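Local coordinates for protein mandalate racemase/muconate lactonizing enzyme (Unidentified, PDB 4E4U) that is a putative member of the mandelate racemase/muconate lactonizing enzyme group of the enolase superfamily, probably an isomerase or lyase acting on carboxylate substrates, at residues L62-L73 with V94-I105; I332-G340 with I351-I359. All coordinates share one frame; numbering follows the deposited sequence. Where two conformers were deposited one is given.

Contact 1: L62-L73 with V94-I105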
loop_
_atom_site.group_PDB
_atom_site.type_symbol
_atom_site.label_atom_id
_atom_site.label_comp_id
_atom_site.label_asym_id
_atom_site.label_seq_id
_atom_site.Cartn_x
_atom_site.Cartn_y
_atom_site.Cartn_z
ATOM N N LEU A 62 13.818 -24.530 33.809
ATOM C CA LEU A 62 13.335 -23.894 35.043
ATOM C C LEU A 62 13.960 -24.435 36.329
ATOM O O LEU A 62 14.165 -23.681 37.278
ATOM C CB LEU A 62 11.806 -23.955 35.147
ATOM C CG LEU A 62 11.173 -23.191 36.320
ATOM C CD1 LEU A 62 11.627 -21.724 36.347
ATOM C CD2 LEU A 62 9.659 -23.284 36.264
ATOM N N LEU A 63 14.245 -25.733 36.373
ATOM C CA LEU A 63 14.841 -26.328 37.565
ATOM C C LEU A 63 16.064 -25.534 38.027
ATOM O O LEU A 63 16.952 -25.225 37.226
ATOM C CB LEU A 63 15.220 -27.787 37.310
ATOM C CG LEU A 63 15.967 -28.495 38.447
ATOM C CD1 LEU A 63 15.111 -28.594 39.714
ATOM C CD2 LEU A 63 16.438 -29.877 38.017
ATOM N N ASN A 64 16.060 -25.173 39.311
ATOM C CA ASN A 64 17.131 -24.422 39.967
ATOM C C ASN A 64 17.262 -22.955 39.573
ATOM O O ASN A 64 18.270 -22.316 39.879
ATOM C CB ASN A 64 18.469 -25.161 39.874
ATOM C CG ASN A 64 18.478 -26.423 40.698
ATOM O OD1 ASN A 64 17.925 -26.455 41.798
ATOM N ND2 ASN A 64 19.078 -27.475 40.169
ATOM N N ARG A 65 16.229 -22.417 38.932
ATOM C CA ARG A 65 16.209 -21.010 38.532
ATOM C C ARG A 65 15.332 -20.174 39.468
ATOM O O ARG A 65 14.432 -20.693 40.134
ATOM C CB ARG A 65 15.708 -20.862 37.089
ATOM C CG ARG A 65 16.563 -21.572 36.053
ATOM C CD ARG A 65 17.946 -20.954 35.919
ATOM N NE ARG A 65 18.763 -21.735 34.996
ATOM C CZ ARG A 65 20.036 -21.482 34.716
ATOM N NH1 ARG A 65 20.652 -20.452 35.276
ATOM N NH2 ARG A 65 20.692 -22.262 33.866
ATOM N N ASP A 66 15.592 -18.873 39.505
ATOM C CA ASP A 66 14.815 -17.949 40.325
ATOM C C ASP A 66 13.432 -17.746 39.698
ATOM O O ASP A 66 13.337 -17.383 38.527
ATOM C CB ASP A 66 15.568 -16.616 40.387
ATOM C CG ASP A 66 15.012 -15.658 41.419
ATOM O OD1 ASP A 66 13.777 -15.602 41.605
ATOM O OD2 ASP A 66 15.825 -14.941 42.045
ATOM N N PRO A 67 12.351 -17.955 40.473
ATOM C CA PRO A 67 11.008 -17.752 39.905
ATOM C C PRO A 67 10.740 -16.326 39.419
ATOM O O PRO A 67 9.845 -16.133 38.593
ATOM C CB PRO A 67 10.074 -18.089 41.077
ATOM C CG PRO A 67 10.910 -17.901 42.300
ATOM C CD PRO A 67 12.287 -18.352 41.893
ATOM N N HIS A 68 11.483 -15.340 39.916
ATOM C CA HIS A 68 11.292 -13.969 39.440
ATOM C C HIS A 68 11.713 -13.768 37.988
ATOM O O HIS A 68 11.335 -12.781 37.359
ATOM C CB HIS A 68 12.040 -12.969 40.325
ATOM C CG HIS A 68 11.491 -12.869 41.711
ATOM N ND1 HIS A 68 11.859 -13.732 42.719
ATOM C CD2 HIS A 68 10.590 -12.014 42.255
ATOM C CE1 HIS A 68 11.207 -13.415 43.826
ATOM N NE2 HIS A 68 10.434 -12.376 43.570
ATOM N N HIS A 69 12.492 -14.699 37.451
ATOM C CA HIS A 69 13.114 -14.495 36.151
ATOM C C HIS A 69 12.240 -15.013 35.011
ATOM O O HIS A 69 12.611 -15.940 34.283
ATOM C CB HIS A 69 14.526 -15.088 36.154
ATOM C CG HIS A 69 15.427 -14.434 37.156
ATOM N ND1 HIS A 69 16.695 -14.883 37.429
ATOM C CD2 HIS A 69 15.212 -13.371 37.968
ATOM C CE1 HIS A 69 17.238 -14.116 38.360
ATOM N NE2 HIS A 69 16.359 -13.190 38.706
ATOM N N VAL A 70 11.084 -14.378 34.852
ATOM C CA VAL A 70 10.074 -14.840 33.912
ATOM C C VAL A 70 10.401 -14.485 32.457
ATOM O O VAL A 70 10.004 -15.212 31.548
ATOM C CB VAL A 70 8.645 -14.368 34.314
ATOM C CG1 VAL A 70 8.217 -15.021 35.637
ATOM C CG2 VAL A 70 8.564 -12.848 34.409
ATOM N N GLU A 71 11.103 -13.374 32.226
ATOM C CA GLU A 71 11.628 -13.090 30.886
ATOM C C GLU A 71 12.583 -14.199 30.468
ATOM O O GLU A 71 12.503 -14.719 29.354
ATOM C CB GLU A 71 12.383 -11.758 30.842
ATOM C CG GLU A 71 11.506 -10.518 30.904
ATOM C CD GLU A 71 10.967 -10.088 29.552
ATOM O OE1 GLU A 71 11.270 -10.745 28.528
ATOM O OE2 GLU A 71 10.250 -9.064 29.503
ATOM N N ARG A 72 13.498 -14.547 31.368
ATOM C CA ARG A 72 14.463 -15.608 31.116
ATOM C C ARG A 72 13.742 -16.909 30.790
ATOM O O ARG A 72 14.054 -17.575 29.794
ATOM C CB ARG A 72 15.351 -15.797 32.348
ATOM C CG ARG A 72 16.383 -16.911 32.237
ATOM C CD ARG A 72 16.641 -17.549 33.619
ATOM N NE ARG A 72 15.457 -18.290 34.056
ATOM C CZ ARG A 72 15.149 -19.513 33.636
ATOM N NH1 ARG A 72 15.955 -20.158 32.796
ATOM N NH2 ARG A 72 14.040 -20.100 34.065
ATOM N N LEU A 73 12.790 -17.284 31.637
ATOM C CA LEU A 73 12.034 -18.511 31.416
ATOM C C LEU A 73 11.372 -18.535 30.044
ATOM O O LEU A 73 11.495 -19.516 29.298
ATOM C CB LEU A 73 10.987 -18.693 32.512
ATOM C CG LEU A 73 10.005 -19.850 32.336
ATOM C CD1 LEU A 73 10.734 -21.191 32.192
ATOM C CD2 LEU A 73 9.019 -19.870 33.498
ATOM N N VAL A 94 5.074 -23.650 29.046
ATOM C CA VAL A 94 5.725 -22.548 29.742
ATOM C C VAL A 94 4.710 -21.599 30.377
ATOM O O VAL A 94 5.004 -20.990 31.401
ATOM C CB VAL A 94 6.759 -21.794 28.869
ATOM C CG1 VAL A 94 6.083 -20.788 27.949
ATOM C CG2 VAL A 94 7.786 -21.112 29.766
ATOM N N SER A 95 3.513 -21.491 29.801
ATOM C CA SER A 95 2.475 -20.650 30.399
ATOM C C SER A 95 2.154 -21.131 31.812
ATOM O O SER A 95 2.023 -20.331 32.740
ATOM C CB SER A 95 1.192 -20.692 29.576
ATOM O OG SER A 95 1.381 -20.183 28.275
ATOM N N GLY A 96 2.018 -22.445 31.970
ATOM C CA GLY A 96 1.701 -23.019 33.265
ATOM C C GLY A 96 2.837 -22.822 34.245
ATOM O O GLY A 96 2.618 -22.455 35.398
ATOM N N LEU A 97 4.062 -23.081 33.793
ATOM C CA LEU A 97 5.224 -22.909 34.658
ATOM C C LEU A 97 5.391 -21.448 35.066
ATOM O O LEU A 97 5.676 -21.148 36.227
ATOM C CB LEU A 97 6.488 -23.411 33.967
ATOM C CG LEU A 97 6.553 -24.896 33.595
ATOM C CD1 LEU A 97 7.829 -25.188 32.818
ATOM C CD2 LEU A 97 6.459 -25.772 34.835
ATOM N N GLU A 98 5.198 -20.541 34.113
ATOM C CA GLU A 98 5.399 -19.122 34.367
ATOM C C GLU A 98 4.351 -18.572 35.336
ATOM O O GLU A 98 4.672 -17.788 36.235
ATOM C CB GLU A 98 5.401 -18.350 33.044
ATOM C CG GLU A 98 5.846 -16.897 33.152
ATOM C CD GLU A 98 4.678 -15.937 33.212
ATOM O OE1 GLU A 98 3.575 -16.388 33.588
ATOM O OE2 GLU A 98 4.855 -14.737 32.892
ATOM N N MET A 99 3.093 -18.974 35.178
ATOM C CA MET A 99 2.072 -18.431 36.070
ATOM C C MET A 99 2.254 -18.978 37.488
ATOM O O MET A 99 1.958 -18.286 38.463
ATOM C CB MET A 99 0.646 -18.650 35.539
ATOM C CG MET A 99 0.138 -20.079 35.655
ATOM S SD MET A 99 -1.567 -20.279 35.081
ATOM C CE MET A 99 -1.379 -20.047 33.313
ATOM N N ALA A 100 2.771 -20.204 37.605
ATOM C CA ALA A 100 3.126 -20.763 38.911
ATOM C C ALA A 100 4.262 -19.952 39.534
ATOM O O ALA A 100 4.275 -19.718 40.738
ATOM C CB ALA A 100 3.505 -22.228 38.796
ATOM N N CYS A 101 5.204 -19.505 38.707
ATOM C CA CYS A 101 6.242 -18.592 39.185
ATOM C C CYS A 101 5.640 -17.286 39.698
ATOM O O CYS A 101 6.038 -16.804 40.755
ATOM C CB CYS A 101 7.296 -18.315 38.102
ATOM S SG CYS A 101 8.368 -19.727 37.752
ATOM N N TRP A 102 4.679 -16.717 38.972
ATOM C CA TRP A 102 4.007 -15.506 39.453
ATOM C C TRP A 102 3.276 -15.732 40.775
ATOM O O TRP A 102 3.266 -14.855 41.641
ATOM C CB TRP A 102 3.054 -14.926 38.400
ATOM C CG TRP A 102 3.767 -14.086 37.374
ATOM C CD1 TRP A 102 4.051 -14.430 36.086
ATOM C CD2 TRP A 102 4.316 -12.781 37.577
ATOM N NE1 TRP A 102 4.727 -13.405 35.461
ATOM C CE2 TRP A 102 4.907 -12.375 36.356
ATOM C CE3 TRP A 102 4.359 -11.892 38.658
ATOM C CZ2 TRP A 102 5.527 -11.136 36.196
ATOM C CZ3 TRP A 102 4.977 -10.665 38.503
ATOM C CH2 TRP A 102 5.552 -10.297 37.281
ATOM N N ASP A 103 2.655 -16.898 40.923
ATOM C CA ASP A 103 2.001 -17.265 42.174
ATOM C C ASP A 103 3.020 -17.152 43.318
ATOM O O ASP A 103 2.732 -16.560 44.365
ATOM C CB ASP A 103 1.456 -18.694 42.053
ATOM C CG ASP A 103 0.405 -19.028 43.098
ATOM O OD1 ASP A 103 -0.239 -18.114 43.664
ATOM O OD2 ASP A 103 0.209 -20.237 43.347
ATOM N N ILE A 104 4.210 -17.709 43.106
ATOM C CA ILE A 104 5.307 -17.618 44.072
ATOM C C ILE A 104 5.812 -16.184 44.293
ATOM O O ILE A 104 6.013 -15.763 45.432
ATOM C CB ILE A 104 6.459 -18.564 43.658
ATOM C CG1 ILE A 104 6.032 -20.013 43.883
ATOM C CG2 ILE A 104 7.743 -18.248 44.417
ATOM C CD1 ILE A 104 6.853 -21.005 43.110
ATOM N N ILE A 105 5.991 -15.432 43.211
ATOM C CA ILE A 105 6.416 -14.038 43.308
ATOM C C ILE A 105 5.439 -13.245 44.187
ATOM O O ILE A 105 5.855 -12.510 45.089
ATOM C CB ILE A 105 6.522 -13.380 41.902
ATOM C CG1 ILE A 105 7.617 -14.042 41.054
ATOM C CG2 ILE A 105 6.769 -11.880 42.013
ATOM C CD1 ILE A 105 7.617 -13.568 39.600
HETATM O O HOH W 1 8.423 -11.167 45.171
#
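V70 and L73, one turn apart at the start of helix 70-79, enter helix 88-109 as knobs into holes. V70 sits among E98, C101, W102 and I105, its CG1 3.9 Å from E98 CG and reaching the W102 five-membered ring off-centre. L73 fills the next hole, V94, L97, E98 and C101; with CG anti to the backbone N (chi1 173°), its CG lies 3.6 Å from V94 CG2 while CD2 rests on the E98 backbone. The loop packs closely too: P67 O is 3.4 Å from C101 CB, and P67 CG meets I104 CG2 at 3.8 Å. At the H68 end the packing is as close, but a bound water enters. I105 CG1 lies over one ring face, 4.1 Å from the H68 centroid, and the water links H68 NE2 to I105 O. D66 OD1 takes both H68 ND1, in the ring plane on its syn lone pair, and H68 N in an Asx turn, fixing the imidazole's rotation. L62, C101 and I104 continue onto strand 22-30, and V70 and W102 onto helix 289-301, where E98 accepts from L289 N. The contact thus joins two helices of the N-terminal capping domain between its sheet and the barrel.

Contact 2: I332-G340 with I351-I359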
loop_
_atom_site.group_PDB
_atom_site.type_symbol
_atom_site.label_atom_id
_atom_site.label_comp_id
_atom_site.label_asym_id
_atom_site.label_seq_id
_atom_site.Cartn_x
_atom_site.Cartn_y
_atom_site.Cartn_z
ATOM N N ILE A 332 -14.303 -8.209 28.736
ATOM C CA ILE A 332 -15.134 -9.193 29.424
ATOM C C ILE A 332 -14.318 -10.466 29.622
ATOM O O ILE A 332 -13.384 -10.731 28.860
ATOM C CB ILE A 332 -16.417 -9.477 28.590
ATOM C CG1 ILE A 332 -17.527 -10.119 29.427
ATOM C CG2 ILE A 332 -16.087 -10.274 27.322
ATOM C CD1 ILE A 332 -18.867 -10.093 28.704
ATOM N N GLN A 333 -14.671 -11.252 30.636
ATOM C CA GLN A 333 -13.957 -12.486 30.949
ATOM C C GLN A 333 -14.869 -13.682 30.777
ATOM O O GLN A 333 -15.955 -13.731 31.350
ATOM C CB GLN A 333 -13.420 -12.449 32.384
ATOM C CG GLN A 333 -12.879 -13.785 32.892
ATOM C CD GLN A 333 -11.620 -14.241 32.176
ATOM O OE1 GLN A 333 -10.634 -13.505 32.100
ATOM N NE2 GLN A 333 -11.643 -15.462 31.651
ATOM N N GLU A 334 -14.425 -14.652 29.990
ATOM C CA GLU A 334 -15.190 -15.870 29.822
ATOM C C GLU A 334 -15.277 -16.612 31.141
ATOM O O GLU A 334 -14.265 -16.826 31.824
ATOM C CB GLU A 334 -14.562 -16.780 28.764
ATOM C CG GLU A 334 -15.410 -18.018 28.466
ATOM C CD GLU A 334 -15.072 -18.668 27.136
ATOM O OE1 GLU A 334 -13.949 -18.450 26.635
ATOM O OE2 GLU A 334 -15.940 -19.386 26.589
ATOM N N SER A 335 -16.494 -16.996 31.502
ATOM C CA SER A 335 -16.729 -17.807 32.683
ATOM C C SER A 335 -17.404 -19.098 32.291
ATOM O O SER A 335 -18.166 -19.143 31.328
ATOM C CB SER A 335 -17.587 -17.045 33.685
ATOM O OG SER A 335 -16.908 -15.880 34.089
ATOM N N ILE A 336 -17.107 -20.160 33.029
ATOM C CA ILE A 336 -17.770 -21.431 32.793
ATOM C C ILE A 336 -18.940 -21.483 33.761
ATOM O O ILE A 336 -18.780 -21.788 34.943
ATOM C CB ILE A 336 -16.805 -22.616 32.928
ATOM C CG1 ILE A 336 -15.700 -22.479 31.870
ATOM C CG2 ILE A 336 -17.552 -23.924 32.751
ATOM C CD1 ILE A 336 -14.609 -23.527 31.933
ATOM N N MET A 337 -20.114 -21.127 33.243
ATOM C CA MET A 337 -21.293 -20.882 34.070
ATOM C C MET A 337 -20.922 -19.909 35.187
ATOM O O MET A 337 -20.360 -18.854 34.892
ATOM C CB MET A 337 -21.920 -22.193 34.547
ATOM C CG MET A 337 -22.409 -23.004 33.353
ATOM S SD MET A 337 -23.340 -24.477 33.726
ATOM C CE MET A 337 -22.058 -25.441 34.459
ATOM N N THR A 338 -21.197 -20.244 36.446
ATOM C CA THR A 338 -20.850 -19.330 37.538
ATOM C C THR A 338 -19.739 -19.870 38.443
ATOM O O THR A 338 -19.665 -19.520 39.622
ATOM C CB THR A 338 -22.081 -18.945 38.381
ATOM O OG1 THR A 338 -22.639 -20.116 38.985
ATOM C CG2 THR A 338 -23.135 -18.288 37.503
ATOM N N TRP A 339 -18.884 -20.715 37.871
ATOM C CA TRP A 339 -17.702 -21.264 38.544
ATOM C C TRP A 339 -18.023 -22.199 39.702
ATOM O O TRP A 339 -17.209 -22.366 40.616
ATOM C CB TRP A 339 -16.746 -20.160 39.017
ATOM C CG TRP A 339 -16.213 -19.285 37.920
ATOM C CD1 TRP A 339 -16.439 -17.949 37.758
ATOM C CD2 TRP A 339 -15.353 -19.677 36.844
ATOM N NE1 TRP A 339 -15.772 -17.485 36.652
ATOM C CE2 TRP A 339 -15.092 -18.530 36.070
ATOM C CE3 TRP A 339 -14.774 -20.892 36.457
ATOM C CZ2 TRP A 339 -14.287 -18.556 34.928
ATOM C CZ3 TRP A 339 -13.976 -20.919 35.322
ATOM C CH2 TRP A 339 -13.742 -19.758 34.569
ATOM N N GLY A 340 -19.209 -22.804 39.671
ATOM C CA GLY A 340 -19.573 -23.804 40.660
ATOM C C GLY A 340 -19.125 -25.180 40.203
ATOM O O GLY A 340 -18.167 -25.313 39.435
ATOM N N ILE A 351 -13.552 -19.513 42.962
ATOM C CA ILE A 351 -13.669 -18.211 42.320
ATOM C C ILE A 351 -15.036 -17.632 42.647
ATOM O O ILE A 351 -16.047 -18.339 42.600
ATOM C CB ILE A 351 -13.506 -18.355 40.808
ATOM C CG1 ILE A 351 -12.100 -18.870 40.501
ATOM C CG2 ILE A 351 -13.770 -17.029 40.104
ATOM C CD1 ILE A 351 -11.916 -19.327 39.087
ATOM N N ARG A 352 -15.058 -16.350 42.992
ATOM C CA ARG A 352 -16.281 -15.676 43.403
ATOM C C ARG A 352 -16.979 -14.978 42.234
ATOM O O ARG A 352 -16.364 -14.200 41.496
ATOM C CB ARG A 352 -15.962 -14.661 44.497
ATOM C CG ARG A 352 -17.175 -13.995 45.104
ATOM C CD ARG A 352 -16.761 -13.038 46.204
ATOM N NE ARG A 352 -17.910 -12.348 46.774
ATOM C CZ ARG A 352 -18.349 -12.526 48.016
ATOM N NH1 ARG A 352 -17.731 -13.368 48.832
ATOM N NH2 ARG A 352 -19.408 -11.856 48.438
ATOM N N TRP A 353 -18.269 -15.260 42.083
ATOM C CA TRP A 353 -19.079 -14.725 40.996
ATOM C C TRP A 353 -20.364 -14.176 41.598
ATOM O O TRP A 353 -21.027 -14.858 42.383
ATOM C CB TRP A 353 -19.408 -15.838 39.996
ATOM C CG TRP A 353 -20.074 -15.380 38.724
ATOM C CD1 TRP A 353 -19.467 -15.126 37.527
ATOM C CD2 TRP A 353 -21.475 -15.132 38.516
ATOM N NE1 TRP A 353 -20.398 -14.737 36.597
ATOM C CE2 TRP A 353 -21.635 -14.733 37.179
ATOM C CE3 TRP A 353 -22.603 -15.210 39.340
ATOM C CZ2 TRP A 353 -22.881 -14.409 36.641
ATOM C CZ3 TRP A 353 -23.839 -14.889 38.801
ATOM C CH2 TRP A 353 -23.969 -14.499 37.465
ATOM N N GLU A 354 -20.708 -12.941 41.245
ATOM C CA GLU A 354 -21.924 -12.305 41.750
ATOM C C GLU A 354 -22.559 -11.409 40.708
ATOM O O GLU A 354 -21.896 -10.517 40.175
ATOM C CB GLU A 354 -21.612 -11.429 42.962
ATOM C CG GLU A 354 -21.113 -12.146 44.174
ATOM C CD GLU A 354 -20.953 -11.219 45.360
ATOM O OE1 GLU A 354 -20.605 -11.718 46.442
ATOM O OE2 GLU A 354 -21.166 -9.996 45.208
ATOM N N ASP A 355 -23.841 -11.642 40.433
ATOM C CA ASP A 355 -24.650 -10.742 39.615
ATOM C C ASP A 355 -23.980 -10.364 38.291
ATOM O O ASP A 355 -24.006 -9.199 37.885
ATOM C CB ASP A 355 -24.996 -9.478 40.410
ATOM C CG ASP A 355 -26.191 -8.733 39.839
ATOM O OD1 ASP A 355 -26.958 -9.346 39.071
ATOM O OD2 ASP A 355 -26.377 -7.547 40.185
ATOM N N GLY A 356 -23.368 -11.338 37.623
ATOM C CA GLY A 356 -22.772 -11.090 36.322
ATOM C C GLY A 356 -21.288 -10.790 36.329
ATOM O O GLY A 356 -20.685 -10.682 35.263
ATOM N N TYR A 357 -20.696 -10.661 37.514
ATOM C CA TYR A 357 -19.297 -10.265 37.614
ATOM C C TYR A 357 -18.455 -11.240 38.412
ATOM O O TYR A 357 -18.929 -11.852 39.361
ATOM C CB TYR A 357 -19.160 -8.891 38.271
ATOM C CG TYR A 357 -19.959 -7.798 37.621
ATOM C CD1 TYR A 357 -21.274 -7.565 38.006
ATOM C CD2 TYR A 357 -19.401 -6.982 36.643
ATOM C CE1 TYR A 357 -22.020 -6.565 37.432
ATOM C CE2 TYR A 357 -20.149 -5.966 36.053
ATOM C CZ TYR A 357 -21.460 -5.767 36.459
ATOM O OH TYR A 357 -22.233 -4.769 35.907
ATOM N N ILE A 358 -17.193 -11.363 38.021
ATOM C CA ILE A 358 -16.214 -12.057 38.833
ATOM C C ILE A 358 -15.617 -11.066 39.825
ATOM O O ILE A 358 -15.274 -9.938 39.448
ATOM C CB ILE A 358 -15.101 -12.646 37.957
ATOM C CG1 ILE A 358 -15.687 -13.714 37.038
ATOM C CG2 ILE A 358 -13.978 -13.215 38.820
ATOM C CD1 ILE A 358 -14.794 -14.066 35.857
ATOM N N ILE A 359 -15.496 -11.478 41.084
ATOM C CA ILE A 359 -14.885 -10.641 42.107
ATOM C C ILE A 359 -13.473 -11.146 42.373
ATOM O O ILE A 359 -13.306 -12.221 42.940
ATOM C CB ILE A 359 -15.680 -10.713 43.425
ATOM C CG1 ILE A 359 -17.172 -10.472 43.169
ATOM C CG2 ILE A 359 -15.095 -9.749 44.457
ATOM C CD1 ILE A 359 -17.480 -9.148 42.507
HETATM O O HOH W 2 -14.252 -21.992 41.341
HETATM O O HOH W 3 -17.705 -20.434 42.842
#
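Residues 333-335 form a strand that leads through a type II' turn, I336 to W339, while 352-354 and 357-359 make a hairpin closed by a type I' turn, E354 to Y357; the two segments meet through side chains and water. T338 CG2 stands over the six-membered ring of W353, 3.5 Å from its centroid and only 8° off the normal. The other face of that indole carries the turn backbone at G356 N, so the ring is sandwiched between the two turns. W339 is clasped differently: I351 CG2 lies over its five-membered ring, 4.0 Å from the centroid, and the backbone at I336 N covers the opposite face. I358 CD1 comes in at the W339 edge, 3.6 Å from NE1, and also touches Q333 CG at 3.5 Å. With CG1 anti to its carbonyl carbon (chi1 -64°) and an extended chi2 of 163°, I358 carries this methyl in between Q333 and W339. The W339 and W353 side chains run at about a right angle to each other and meet at their CD1 atoms, 4.1 Å apart. Q333 turns its amide back to E334 O and takes S320 as its outer partner, and W353 NE1 is held by S127 OG of strand 125-130. Two waters bridge W339 O, one to I351 N and the other to I351 O. The contact therefore rests on methyl-over-indole packing, with the indole of W353 anchored to the barrel and water joining the backbones at the W339-I351 end.

Contact 1 is wholly buried and belongs to the N-terminal capping domain, whereas contact 2, partly buried, lies in the C-terminal barrel domain beside strand 125-130. Their centres are about 27 Å apart and their nearest atoms about 11 Å, so they do not touch, and they share no helix or strand. In contact 1 aliphatic knobs settle against a continuous helix; in contact 2 turns and a hairpin lean on two indoles. Water mediates in both, by one side-chain-to-backbone bridge in 62-73 with 94-105 and by two backbone bridges in 332-340 with 351-359. Other subunits border each: H69 and E71 reach a second copy, Y357 and D355 a different one.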